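Long-range contacts in YesW protein (Bacillus subtilis, PDB 2ZUX), which cleaves the rhamnogalacturonan of plant cell-wall pectin by endo-type elimination, using calcium or manganese, and releases oligosaccharides: residues E6-G11 with S24-G29; R537-M542 with Q575-M580; H543-R548 with H563-L568. One frame throughout, in Å; residues are numbered along the deposited sequence.

Contact 1. Residues E6-G11 with S24-G29; sequences EALNRG and SWRFLG
The backbones at Gly11 and Trp25 lie close, with CA atoms 5.2 Å apart, and then run antiparallel and diverge to 7.6 Å between the CA atoms of Leu8 and Leu28. Near the close end Arg26 N donates to Arg10 O over 2.9 Å. Two arginine side chains then cross the gap in opposite senses. Arg10, its CG anti to the backbone N and its chain bent at chi2 and chi3, brings NH1 to Arg26 O at 2.8 Å. That carbonyl lies in the guanidinium plane. CD1 of Leu28 sits over one face of the group, and NH2 forms a salt bridge with Glu31. Arg26 is extended instead. Arg26 NH1 donates to Asn9 O at 3.0 Å, meeting the oxygen from above the carbonyl plane, and also binds Gly126 O. CB of Leu8 and CA of Gly11 lie over opposite faces of this guanidinium. Asn9 OD1 is near NH1 too, but the angle is poor; it accepts from Gly11 N at 2.9 Å, an Asx turn. Smaller apolar touches are Leu8 CB to Leu28 CD2 and Arg10 CD to Trp25 CD1, the latter 3.7 Å. The contact continues the antiparallel pair of strands 13-17 and 20-24 at its open end, in the N-terminal beta-sheet domain. Arg10 and Trp25 both lean on strand 36-41, Arg10 also on strand 76-87 and Trp25 on strand 55-58.

Contact 2. Residues R537-M542 with Q575-M580; sequences RLYTLM and QPKPNM
Gln575 OE1 is gripped by two donors: Tyr539 N at 2.8 Å and water 1, also at 2.8 Å. The contact joins two irregular loops that follow the last propeller strand, 524-528, in the beta-propeller domain of this family 11 lyase. The bond from Tyr539 N is fairly straight at 161°. It lies in the plane of the amide and uses a lone pair of OE1. Water 1 gives its other proton to Arg537 O, so it links the glutamine to the backbone two residues before Tyr539. Gln575 CG stands between its own backbone N and carbonyl carbon (chi1 41°), and a bend at chi2 turns the amide to the rim of the Tyr539 ring. NE2 of Gln575 lies there near the ring plane, 3.7 Å from Tyr539 CD2. Pro578 takes one face of the ring. Pro578 CD sits 3.6 Å from the centroid of the Tyr539 ring, 11° off the normal, a CH-pi contact over the face. Phe27 stacks on the opposite face, so the tyrosine is held flat between the proline and a ring of the N-terminal domain. The hydroxyl end is fixed as well, by a hydrogen bond to Glu31 O. Lys577 runs past this end and sends NZ to Gly29 O; on the way its CG passes 3.6 Å from Tyr539 OH.

Contact 3. Residues H543-R548 with H563-L568; sequences HDPVYR and HTSFFL
Asp544 holds its carboxylate stretched away from its own backbone N (chi1 179°), while Ser565 tucks OG between its backbone N and carbonyl carbon (chi1 69°), and the two groups meet. This is a helix-capping arrangement in the beta-propeller domain: Asp544 precedes the turn into helix 547-553, and its cap is shared with the loop 563-568. Ser565 OG donates to the syn lone pair of Asp544 OD1 at 2.6 Å. Ser565 N donates to Asp544 OD2 at 2.8 Å, also from the syn side, with a weak second bond to OD1. OD2 has two further donors, the capping amides. Tyr547 N comes in on the anti lone pair at 3.0 Å from Asp544 OD2. Val546 N meets OD2 from above the carboxylate plane. Three amides thus grip one oxygen, and the helix start would probably favour its negative charge. The edge of the Phe566 ring also faces this group, with CD2 3.4 Å from Asp544 OD1 and the carboxylate and ring planes 79° apart. With an alanine in place of Asp544 both oxygens are gone, and Ser565 N and OG and the amides of Val546 and Tyr547 would probably be left without their acceptor, so that the loop could drift from the helix start. Beside the cap, Val546 CG2 packs on Ser565 CB at 3.5 Å. Tyr547 stays buried, its OH bound to Glu513 and to Asp506 N. Water 2 closes the other side, giving a proton to Val546 O at 3.0 Å and accepting from His563 N at 2.9 Å.

Overall arrangement
From the N terminus, contact 1 comes first and closes a short loop round the hairpin of strands 13-17 and 20-24. It is complete long before the others open. The chain then finishes the N-terminal sheet and builds the propeller, whose strand 524-528 pairs with strand 91-95 from its beginning. Beyond it, contact 2 closes the loop from 537-542 to 575-580. Contact 3 is nested inside that loop and holds the start of helix 547-553 to residues 563-568. The C-terminal part of the chain also joins the two domains. Phe27 O probably accepts a hydrogen bond from Thr540 N, between contacts 1 and 2. Glu6 and Arg548 form a salt bridge between contacts 1 and 3.

Contact 1. Residues E6-G11 with S24-G29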
loop_
_atom_site.group_PDB
_atom_site.type_symbol
_atom_site.label_atom_id
_atom_site.label_comp_id
_atom_site.label_asym_id
_atom_site.label_seq_id
_atom_site.Cartn_x
_atom_site.Cartn_y
_atom_site.Cartn_z
ATOM N N GLU A 6 4.564 -5.776 -13.675
ATOM C CA GLU A 6 5.857 -5.133 -13.903
ATOM C C GLU A 6 6.934 -6.119 -14.301
ATOM O O GLU A 6 7.040 -7.200 -13.738
ATOM C CB GLU A 6 6.291 -4.366 -12.653
ATOM C CG GLU A 6 5.476 -3.092 -12.438
ATOM C CD GLU A 6 5.265 -2.721 -10.975
ATOM O OE1 GLU A 6 5.225 -3.627 -10.112
ATOM O OE2 GLU A 6 5.103 -1.510 -10.704
ATOM N N ALA A 7 7.744 -5.720 -15.275
ATOM C CA ALA A 7 8.984 -6.434 -15.562
ATOM C C ALA A 7 9.981 -6.097 -14.461
ATOM O O ALA A 7 10.453 -4.960 -14.362
ATOM C CB ALA A 7 9.522 -6.046 -16.938
ATOM N N LEU A 8 10.262 -7.075 -13.609
ATOM C CA LEU A 8 11.135 -6.877 -12.460
ATOM C C LEU A 8 12.468 -7.558 -12.680
ATOM O O LEU A 8 12.542 -8.612 -13.328
ATOM C CB LEU A 8 10.468 -7.397 -11.177
ATOM C CG LEU A 8 9.227 -6.622 -10.700
ATOM C CD1 LEU A 8 8.627 -7.270 -9.460
ATOM C CD2 LEU A 8 9.512 -5.137 -10.440
ATOM N N ASN A 9 13.526 -6.950 -12.152
ATOM C CA ASN A 9 14.830 -7.599 -12.176
ATOM C C ASN A 9 14.887 -8.664 -11.073
ATOM O O ASN A 9 13.871 -8.966 -10.446
ATOM C CB ASN A 9 15.983 -6.572 -12.148
ATOM C CG ASN A 9 16.200 -5.925 -10.781
ATOM O OD1 ASN A 9 15.593 -6.311 -9.775
ATOM N ND2 ASN A 9 17.098 -4.940 -10.741
ATOM N N ARG A 10 16.054 -9.242 -10.827
ATOM C CA ARG A 10 16.144 -10.359 -9.896
ATOM C C ARG A 10 15.889 -9.941 -8.443
ATOM O O ARG A 10 15.596 -10.786 -7.592
ATOM C CB ARG A 10 17.505 -11.048 -10.059
ATOM C CG ARG A 10 17.690 -12.354 -9.291
ATOM C CD ARG A 10 16.536 -13.327 -9.502
ATOM N NE ARG A 10 16.443 -13.792 -10.883
ATOM C CZ ARG A 10 15.454 -14.541 -11.368
ATOM N NH1 ARG A 10 14.445 -14.913 -10.588
ATOM N NH2 ARG A 10 15.477 -14.926 -12.637
ATOM N N GLY A 11 15.986 -8.643 -8.165
ATOM C CA GLY A 11 15.804 -8.133 -6.806
ATOM C C GLY A 11 16.844 -8.676 -5.843
ATOM O O GLY A 11 16.605 -8.776 -4.644
ATOM N N SER A 24 19.237 -13.003 -0.728
ATOM C CA SER A 24 17.898 -13.404 -1.173
ATOM C C SER A 24 17.519 -12.697 -2.460
ATOM O O SER A 24 18.106 -11.675 -2.834
ATOM C CB SER A 24 16.821 -13.274 -0.073
ATOM O OG SER A 24 16.280 -11.962 0.015
ATOM N N TRP A 25 16.563 -13.288 -3.170
ATOM C CA TRP A 25 16.191 -12.804 -4.491
ATOM C C TRP A 25 14.772 -13.239 -4.842
ATOM O O TRP A 25 14.153 -14.027 -4.114
ATOM C CB TRP A 25 17.197 -13.278 -5.559
ATOM C CG TRP A 25 17.292 -14.781 -5.716
ATOM C CD1 TRP A 25 16.595 -15.561 -6.598
ATOM C CD2 TRP A 25 18.129 -15.675 -4.964
ATOM N NE1 TRP A 25 16.952 -16.887 -6.448
ATOM C CE2 TRP A 25 17.894 -16.982 -5.457
ATOM C CE3 TRP A 25 19.056 -15.499 -3.927
ATOM C CZ2 TRP A 25 18.545 -18.108 -4.937
ATOM C CZ3 TRP A 25 19.711 -16.620 -3.414
ATOM C CH2 TRP A 25 19.446 -17.907 -3.918
ATOM N N ARG A 26 14.268 -12.712 -5.948
ATOM C CA ARG A 26 12.893 -12.957 -6.363
ATOM C C ARG A 26 12.726 -14.248 -7.127
ATOM O O ARG A 26 13.585 -14.626 -7.931
ATOM C CB ARG A 26 12.410 -11.835 -7.270
ATOM C CG ARG A 26 12.318 -10.482 -6.619
ATOM C CD ARG A 26 12.127 -9.410 -7.659
ATOM N NE ARG A 26 11.803 -8.128 -7.050
ATOM C CZ ARG A 26 12.135 -6.937 -7.546
ATOM N NH1 ARG A 26 12.863 -6.827 -8.651
ATOM N NH2 ARG A 26 11.744 -5.840 -6.907
ATOM N N PHE A 27 11.594 -14.897 -6.877
ATOM C CA PHE A 27 11.032 -15.895 -7.775
ATOM C C PHE A 27 10.001 -15.114 -8.589
ATOM O O PHE A 27 8.998 -14.646 -8.043
ATOM C CB PHE A 27 10.406 -17.001 -6.922
ATOM C CG PHE A 27 9.814 -18.165 -7.696
ATOM C CD1 PHE A 27 10.404 -18.663 -8.861
ATOM C CD2 PHE A 27 8.681 -18.802 -7.200
ATOM C CE1 PHE A 27 9.835 -19.761 -9.528
ATOM C CE2 PHE A 27 8.117 -19.900 -7.851
ATOM C CZ PHE A 27 8.694 -20.377 -9.013
ATOM N N LEU A 28 10.276 -14.924 -9.876
ATOM C CA LEU A 28 9.473 -14.037 -10.722
ATOM C C LEU A 28 8.236 -14.730 -11.262
ATOM O O LEU A 28 8.268 -15.930 -11.547
ATOM C CB LEU A 28 10.321 -13.495 -11.881
ATOM C CG LEU A 28 11.513 -12.616 -11.480
ATOM C CD1 LEU A 28 12.440 -12.410 -12.665
ATOM C CD2 LEU A 28 11.075 -11.268 -10.899
ATOM N N GLY A 29 7.149 -13.971 -11.404
ATOM C CA GLY A 29 5.857 -14.499 -11.857
ATOM C C GLY A 29 5.886 -15.123 -13.237
ATOM O O GLY A 29 4.955 -15.834 -13.622
#

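Contact 2. Residues R537-M542 with Q575-M580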
loop_
_atom_site.group_PDB
_atom_site.type_symbol
_atom_site.label_atom_id
_atom_site.label_comp_id
_atom_site.label_asym_id
_atom_site.label_seq_id
_atom_site.Cartn_x
_atom_site.Cartn_y
_atom_site.Cartn_z
ATOM N N ARG A 537 9.759 -20.964 -0.846
ATOM C CA ARG A 537 9.838 -20.114 -2.009
ATOM C C ARG A 537 8.426 -19.728 -2.441
ATOM O O ARG A 537 7.565 -20.594 -2.612
ATOM C CB ARG A 537 10.527 -20.871 -3.143
ATOM C CG ARG A 537 10.627 -20.078 -4.412
ATOM C CD ARG A 537 11.534 -20.779 -5.399
ATOM N NE ARG A 537 10.857 -21.790 -6.207
ATOM C CZ ARG A 537 11.450 -22.433 -7.210
ATOM N NH1 ARG A 537 12.725 -22.188 -7.488
ATOM N NH2 ARG A 537 10.774 -23.323 -7.929
ATOM N N LEU A 538 8.189 -18.434 -2.618
ATOM C CA LEU A 538 6.917 -17.977 -3.177
ATOM C C LEU A 538 7.201 -16.915 -4.210
ATOM O O LEU A 538 8.217 -16.229 -4.123
ATOM C CB LEU A 538 6.001 -17.411 -2.085
ATOM C CG LEU A 538 5.348 -18.424 -1.150
ATOM C CD1 LEU A 538 6.170 -18.656 0.101
ATOM C CD2 LEU A 538 3.949 -17.965 -0.782
ATOM N N TYR A 539 6.320 -16.782 -5.193
ATOM C CA TYR A 539 6.452 -15.720 -6.182
ATOM C C TYR A 539 6.526 -14.370 -5.496
ATOM O O TYR A 539 5.844 -14.133 -4.496
ATOM C CB TYR A 539 5.277 -15.732 -7.156
ATOM C CG TYR A 539 5.337 -16.895 -8.113
ATOM C CD1 TYR A 539 6.279 -16.916 -9.130
ATOM C CD2 TYR A 539 4.463 -17.977 -7.993
ATOM C CE1 TYR A 539 6.355 -17.979 -10.008
ATOM C CE2 TYR A 539 4.538 -19.053 -8.874
ATOM C CZ TYR A 539 5.484 -19.042 -9.875
ATOM O OH TYR A 539 5.566 -20.101 -10.757
ATOM N N THR A 540 7.354 -13.478 -6.033
ATOM C CA THR A 540 7.434 -12.137 -5.474
ATOM C C THR A 540 6.022 -11.575 -5.309
ATOM O O THR A 540 5.165 -11.716 -6.188
ATOM C CB THR A 540 8.341 -11.197 -6.299
ATOM O OG1 THR A 540 8.359 -9.908 -5.667
ATOM C CG2 THR A 540 7.853 -11.031 -7.737
ATOM N N LEU A 541 5.770 -10.966 -4.157
ATOM C CA LEU A 541 4.407 -10.550 -3.834
ATOM C C LEU A 541 3.906 -9.441 -4.755
ATOM O O LEU A 541 2.704 -9.286 -4.949
ATOM C CB LEU A 541 4.301 -10.160 -2.360
ATOM C CG LEU A 541 4.788 -11.204 -1.348
ATOM C CD1 LEU A 541 4.538 -10.711 0.077
ATOM C CD2 LEU A 541 4.127 -12.576 -1.588
ATOM N N MET A 542 4.838 -8.703 -5.358
ATOM C CA MET A 542 4.490 -7.650 -6.299
ATOM C C MET A 542 3.958 -8.206 -7.619
ATOM O O MET A 542 3.486 -7.442 -8.464
ATOM C CB MET A 542 5.691 -6.731 -6.533
ATOM C CG MET A 542 6.100 -5.972 -5.277
ATOM S SD MET A 542 4.821 -4.939 -4.533
ATOM C CE MET A 542 5.185 -3.372 -5.340
ATOM N N GLN A 575 0.792 -22.462 -4.536
ATOM C CA GLN A 575 0.263 -21.375 -5.361
ATOM C C GLN A 575 0.551 -21.591 -6.848
ATOM O O GLN A 575 1.664 -21.984 -7.222
ATOM C CB GLN A 575 0.794 -20.009 -4.896
ATOM C CG GLN A 575 2.272 -20.012 -4.502
ATOM C CD GLN A 575 3.007 -18.696 -4.762
ATOM O OE1 GLN A 575 4.232 -18.673 -4.763
ATOM N NE2 GLN A 575 2.268 -17.607 -4.979
ATOM N N PRO A 576 -0.462 -21.350 -7.702
ATOM C CA PRO A 576 -0.250 -21.375 -9.141
ATOM C C PRO A 576 0.560 -20.165 -9.601
ATOM O O PRO A 576 0.610 -19.140 -8.908
ATOM C CB PRO A 576 -1.672 -21.296 -9.703
ATOM C CG PRO A 576 -2.444 -20.578 -8.660
ATOM C CD PRO A 576 -1.862 -21.041 -7.358
ATOM N N LYS A 577 1.199 -20.313 -10.756
ATOM C CA LYS A 577 1.926 -19.236 -11.408
ATOM C C LYS A 577 0.967 -18.085 -11.719
ATOM O O LYS A 577 -0.148 -18.318 -12.194
ATOM C CB LYS A 577 2.567 -19.767 -12.693
ATOM C CG LYS A 577 3.512 -18.812 -13.396
ATOM C CD LYS A 577 3.949 -19.374 -14.744
ATOM C CE LYS A 577 4.568 -18.303 -15.630
ATOM N NZ LYS A 577 3.655 -17.134 -15.845
ATOM N N PRO A 578 1.383 -16.837 -11.422
ATOM C CA PRO A 578 0.587 -15.669 -11.795
ATOM C C PRO A 578 0.264 -15.655 -13.291
ATOM O O PRO A 578 1.127 -15.978 -14.118
ATOM C CB PRO A 578 1.505 -14.493 -11.445
ATOM C CG PRO A 578 2.421 -15.012 -10.414
ATOM C CD PRO A 578 2.617 -16.461 -10.709
ATOM N N ASN A 579 -0.978 -15.309 -13.622
ATOM C CA ASN A 579 -1.402 -15.157 -15.006
ATOM C C ASN A 579 -1.131 -13.720 -15.430
ATOM O O ASN A 579 -1.969 -12.836 -15.251
ATOM C CB ASN A 579 -2.884 -15.513 -15.178
ATOM C CG ASN A 579 -3.294 -15.618 -16.638
ATOM O OD1 ASN A 579 -2.451 -15.642 -17.533
ATOM N ND2 ASN A 579 -4.601 -15.683 -16.881
ATOM N N MET A 580 0.056 -13.495 -15.979
ATOM C CA MET A 580 0.528 -12.137 -16.228
ATOM C C MET A 580 1.351 -12.015 -17.499
ATOM O O MET A 580 1.874 -13.003 -18.016
ATOM C CB MET A 580 1.357 -11.640 -15.034
ATOM C CG MET A 580 2.546 -12.531 -14.673
ATOM S SD MET A 580 3.646 -11.790 -13.459
ATOM C CE MET A 580 4.644 -10.740 -14.507
HETATM O O HOH W 1 5.404 -21.185 -4.832
#

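Contact 3. Residues H543-R548 with H563-L568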
loop_
_atom_site.group_PDB
_atom_site.type_symbol
_atom_site.label_atom_id
_atom_site.label_comp_id
_atom_site.label_asym_id
_atom_site.label_seq_id
_atom_site.Cartn_x
_atom_site.Cartn_y
_atom_site.Cartn_z
ATOM N N HIS A 543 4.041 -9.528 -7.802
ATOM C CA HIS A 543 3.413 -10.186 -8.951
ATOM C C HIS A 543 2.074 -10.845 -8.597
ATOM O O HIS A 543 1.477 -11.539 -9.427
ATOM C CB HIS A 543 4.354 -11.214 -9.579
ATOM C CG HIS A 543 5.419 -10.629 -10.452
ATOM N ND1 HIS A 543 5.371 -9.354 -10.978
ATOM C CD2 HIS A 543 6.545 -11.194 -10.942
ATOM C CE1 HIS A 543 6.443 -9.151 -11.728
ATOM N NE2 HIS A 543 7.160 -10.260 -11.733
ATOM N N ASP A 544 1.606 -10.639 -7.367
ATOM C CA ASP A 544 0.259 -11.054 -7.008
ATOM C C ASP A 544 -0.720 -9.920 -7.310
ATOM O O ASP A 544 -0.462 -8.787 -6.932
ATOM C CB ASP A 544 0.159 -11.419 -5.533
ATOM C CG ASP A 544 -1.243 -11.833 -5.152
ATOM O OD1 ASP A 544 -1.638 -12.961 -5.522
ATOM O OD2 ASP A 544 -1.966 -11.029 -4.526
ATOM N N PRO A 545 -1.851 -10.220 -7.985
ATOM C CA PRO A 545 -2.788 -9.172 -8.407
ATOM C C PRO A 545 -3.498 -8.374 -7.316
ATOM O O PRO A 545 -3.990 -7.302 -7.626
ATOM C CB PRO A 545 -3.813 -9.940 -9.257
ATOM C CG PRO A 545 -3.719 -11.350 -8.786
ATOM C CD PRO A 545 -2.267 -11.548 -8.484
ATOM N N VAL A 546 -3.595 -8.885 -6.086
ATOM C CA VAL A 546 -4.208 -8.136 -4.978
ATOM C C VAL A 546 -3.135 -7.449 -4.123
ATOM O O VAL A 546 -3.313 -6.295 -3.690
ATOM C CB VAL A 546 -5.123 -9.054 -4.110
ATOM C CG1 VAL A 546 -5.572 -8.357 -2.836
ATOM C CG2 VAL A 546 -6.331 -9.479 -4.917
ATOM N N TYR A 547 -2.026 -8.141 -3.877
ATOM C CA TYR A 547 -0.942 -7.554 -3.102
ATOM C C TYR A 547 -0.389 -6.310 -3.792
ATOM O O TYR A 547 -0.191 -5.273 -3.155
ATOM C CB TYR A 547 0.168 -8.578 -2.863
ATOM C CG TYR A 547 1.246 -8.082 -1.924
ATOM C CD1 TYR A 547 1.226 -8.409 -0.577
ATOM C CD2 TYR A 547 2.282 -7.285 -2.399
ATOM C CE1 TYR A 547 2.216 -7.940 0.291
ATOM C CE2 TYR A 547 3.271 -6.813 -1.555
ATOM C CZ TYR A 547 3.238 -7.151 -0.224
ATOM O OH TYR A 547 4.240 -6.672 0.584
ATOM N N ARG A 548 -0.117 -6.409 -5.091
ATOM C CA ARG A 548 0.472 -5.276 -5.813
ATOM C C ARG A 548 -0.427 -4.053 -5.721
ATOM O O ARG A 548 0.039 -2.916 -5.574
ATOM C CB ARG A 548 0.730 -5.635 -7.281
ATOM C CG ARG A 548 1.276 -4.485 -8.139
ATOM C CD ARG A 548 2.616 -4.047 -7.595
ATOM N NE ARG A 548 3.200 -2.855 -8.223
ATOM C CZ ARG A 548 3.029 -1.605 -7.790
ATOM N NH1 ARG A 548 2.204 -1.342 -6.777
ATOM N NH2 ARG A 548 3.656 -0.607 -8.405
ATOM N N HIS A 563 -2.537 -7.499 1.408
ATOM C CA HIS A 563 -2.921 -8.905 1.419
ATOM C C HIS A 563 -2.698 -9.543 0.060
ATOM O O HIS A 563 -2.664 -8.859 -0.958
ATOM C CB HIS A 563 -4.392 -9.027 1.811
ATOM C CG HIS A 563 -4.619 -8.869 3.275
ATOM N ND1 HIS A 563 -5.019 -7.688 3.861
ATOM C CD2 HIS A 563 -4.456 -9.756 4.281
ATOM C CE1 HIS A 563 -5.097 -7.860 5.171
ATOM N NE2 HIS A 563 -4.762 -9.105 5.449
ATOM N N THR A 564 -2.552 -10.861 0.053
ATOM C CA THR A 564 -2.430 -11.614 -1.194
ATOM C C THR A 564 -3.807 -12.090 -1.682
ATOM O O THR A 564 -4.764 -12.207 -0.902
ATOM C CB THR A 564 -1.480 -12.815 -1.014
ATOM O OG1 THR A 564 -1.853 -13.535 0.161
ATOM C CG2 THR A 564 -0.046 -12.345 -0.868
ATOM N N SER A 565 -3.898 -12.372 -2.980
ATOM C CA SER A 565 -5.140 -12.868 -3.575
ATOM C C SER A 565 -5.444 -14.309 -3.182
ATOM O O SER A 565 -6.594 -14.759 -3.324
ATOM C CB SER A 565 -5.066 -12.776 -5.099
ATOM O OG SER A 565 -4.124 -13.689 -5.628
ATOM N N PHE A 566 -4.410 -15.018 -2.728
ATOM C CA PHE A 566 -4.499 -16.413 -2.324
ATOM C C PHE A 566 -4.205 -16.500 -0.828
ATOM O O PHE A 566 -3.660 -15.558 -0.233
ATOM C CB PHE A 566 -3.492 -17.262 -3.122
ATOM C CG PHE A 566 -2.069 -16.818 -2.946
ATOM C CD1 PHE A 566 -1.264 -17.382 -1.958
ATOM C CD2 PHE A 566 -1.545 -15.795 -3.731
ATOM C CE1 PHE A 566 0.045 -16.956 -1.769
ATOM C CE2 PHE A 566 -0.228 -15.363 -3.544
ATOM C CZ PHE A 566 0.559 -15.940 -2.557
ATOM N N PHE A 567 -4.565 -17.623 -0.214
ATOM C CA PHE A 567 -4.245 -17.844 1.180
ATOM C C PHE A 567 -2.769 -18.199 1.309
ATOM O O PHE A 567 -2.325 -19.255 0.845
ATOM C CB PHE A 567 -5.111 -18.940 1.807
ATOM C CG PHE A 567 -4.666 -19.320 3.189
ATOM C CD1 PHE A 567 -4.835 -18.431 4.248
ATOM C CD2 PHE A 567 -4.061 -20.550 3.431
ATOM C CE1 PHE A 567 -4.397 -18.752 5.524
ATOM C CE2 PHE A 567 -3.632 -20.884 4.710
ATOM C CZ PHE A 567 -3.806 -19.982 5.760
ATOM N N LEU A 568 -2.011 -17.289 1.911
ATOM C CA LEU A 568 -0.612 -17.508 2.233
ATOM C C LEU A 568 -0.572 -17.736 3.732
ATOM O O LEU A 568 -0.824 -16.828 4.516
ATOM C CB LEU A 568 0.225 -16.289 1.837
ATOM C CG LEU A 568 1.745 -16.453 1.732
ATOM C CD1 LEU A 568 2.372 -15.175 1.170
ATOM C CD2 LEU A 568 2.383 -16.814 3.072
HETATM O O HOH W 2 -3.702 -5.902 -0.712
#